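Local coordinates for SIRV coat protein (Sulfolobus islandicus rudivirus 1 variant YNP, PDB 3F2E), which probably serves as the major coat protein of a rod-shaped archaeal virus, its C-terminal domain folding as a four-helix bundle, at residues Gln14-Leu19 with Ile31-Gly36. Sequence-based numbering, arbitrary orientation.
Sequences QVSAVL and IYQGFG
Gln33 bends at its second torsion (chi2 -72°), which lays its amide against Val15, while Val15 holds CG1 anti to its backbone N (chi1 172°) and turns that methyl to Gln33 and Tyr32. The amide crosses the isopropyl group at a slant: Gln33 OE1 comes 3.4 Å from Val15 CB, and Gln33 CD lies 3.5 Å from Val15 CG1. Beyond the valine, Gln33 NE2 is hydrogen-bonded to Ala12 O, one turn before Ser16 on helix 9-22, consistent with an amide turned with its nitrogen toward that helix. In one of two modelled conformers of Ser16, OG is bonded to the same carbonyl. Helices 9-22 and 29-46, the first two of the four-helix bundle, run roughly antiparallel here, at 140° with their local axes 9.7 Å apart, and the CA atoms of Val15 and Gln33 are the nearest such pair across the two segments, 6.2 Å apart. Gly36, one turn beyond Tyr32, presents bare backbone to the valine, with Val15 CG2 4.1 Å from Gly36 CA. One turn on from Val15, Leu19 brings CD2 to Tyr32 CB at 3.8 Å and meets the root of the ring obliquely. From there the Tyr32 side chain leads away and touches Ile24 and Val73 of helix 71-82, and its hydroxyl is hydrogen-bonded to Asn70 N, just ahead of that helix.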
# COMPACT_ATOMS: atom_id res chain seq x y z
N GLN A 14 -3.86 1.48 -9.80
CA GLN A 14 -4.07 2.33 -8.63
C GLN A 14 -2.73 2.76 -8.03
O GLN A 14 -2.52 3.94 -7.75
CB GLN A 14 -4.95 1.60 -7.61
CG GLN A 14 -6.40 1.48 -8.09
CD GLN A 14 -7.15 0.31 -7.48
OE1 GLN A 14 -6.71 -0.28 -6.49
NE2 GLN A 14 -8.30 -0.03 -8.08
N VAL A 15 -1.82 1.81 -7.85
CA VAL A 15 -0.48 2.15 -7.39
C VAL A 15 0.21 3.12 -8.36
O VAL A 15 0.84 4.09 -7.94
CB VAL A 15 0.39 0.90 -7.16
CG1 VAL A 15 1.84 1.29 -6.85
CG2 VAL A 15 -0.20 0.05 -6.02
N SER A 16 0.09 2.85 -9.65
CA SER A 16 0.72 3.71 -10.65
C SER A 16 0.24 5.16 -10.57
O SER A 16 1.02 6.09 -10.79
CB SER A 16 0.53 3.15 -12.06
OG SER A 16 1.35 2.01 -12.25
N ALA A 17 -1.04 5.36 -10.27
CA ALA A 17 -1.58 6.72 -10.13
C ALA A 17 -0.85 7.47 -9.01
O ALA A 17 -0.49 8.64 -9.17
CB ALA A 17 -3.08 6.69 -9.86
N VAL A 18 -0.62 6.78 -7.89
CA VAL A 18 0.13 7.39 -6.79
C VAL A 18 1.59 7.65 -7.17
O VAL A 18 2.15 8.71 -6.87
CB VAL A 18 0.04 6.54 -5.50
CG1 VAL A 18 0.93 7.11 -4.41
CG2 VAL A 18 -1.41 6.46 -5.02
N LEU A 19 2.22 6.68 -7.83
CA LEU A 19 3.61 6.85 -8.24
C LEU A 19 3.78 8.05 -9.17
O LEU A 19 4.79 8.76 -9.11
CB LEU A 19 4.17 5.56 -8.85
CG LEU A 19 4.17 4.36 -7.88
CD1 LEU A 19 4.78 3.12 -8.53
CD2 LEU A 19 4.88 4.69 -6.57
N ILE A 31 8.93 -1.58 -5.26
CA ILE A 31 8.68 -1.55 -3.81
C ILE A 31 7.20 -1.29 -3.54
O ILE A 31 6.55 -1.98 -2.75
CB ILE A 31 9.50 -0.43 -3.13
CG1 ILE A 31 11.00 -0.64 -3.33
CG2 ILE A 31 9.17 -0.36 -1.64
CD1 ILE A 31 11.84 0.53 -2.84
N TYR A 32 6.67 -0.28 -4.21
CA TYR A 32 5.31 0.17 -3.95
C TYR A 32 4.25 -0.74 -4.59
O TYR A 32 3.18 -0.94 -4.03
CB TYR A 32 5.15 1.64 -4.35
CG TYR A 32 6.15 2.51 -3.61
CD1 TYR A 32 5.94 2.86 -2.28
CD2 TYR A 32 7.32 2.94 -4.22
CE1 TYR A 32 6.87 3.62 -1.58
CE2 TYR A 32 8.26 3.71 -3.54
CZ TYR A 32 8.02 4.05 -2.22
OH TYR A 32 8.94 4.81 -1.52
N GLN A 33 4.57 -1.30 -5.76
CA GLN A 33 3.68 -2.27 -6.39
C GLN A 33 3.55 -3.52 -5.51
O GLN A 33 2.46 -4.06 -5.35
CB GLN A 33 4.15 -2.64 -7.80
CG GLN A 33 4.03 -1.50 -8.82
CD GLN A 33 2.59 -1.21 -9.23
OE1 GLN A 33 1.63 -1.80 -8.71
NE2 GLN A 33 2.42 -0.28 -10.18
N GLY A 34 4.67 -3.95 -4.93
CA GLY A 34 4.67 -5.10 -4.04
C GLY A 34 3.88 -4.86 -2.76
O GLY A 34 3.05 -5.69 -2.36
N PHE A 35 4.14 -3.73 -2.12
CA PHE A 35 3.38 -3.31 -0.95
C PHE A 35 1.89 -3.26 -1.27
O PHE A 35 1.06 -3.79 -0.52
CB PHE A 35 3.87 -1.93 -0.47
CG PHE A 35 3.03 -1.33 0.63
CD1 PHE A 35 3.24 -1.69 1.95
CD2 PHE A 35 2.05 -0.39 0.34
CE1 PHE A 35 2.48 -1.13 2.97
CE2 PHE A 35 1.29 0.18 1.35
CZ PHE A 35 1.50 -0.19 2.67
N GLY A 36 1.54 -2.61 -2.38
CA GLY A 36 0.14 -2.47 -2.76
C GLY A 36 -0.57 -3.81 -2.95
O GLY A 36 -1.70 -3.98 -2.51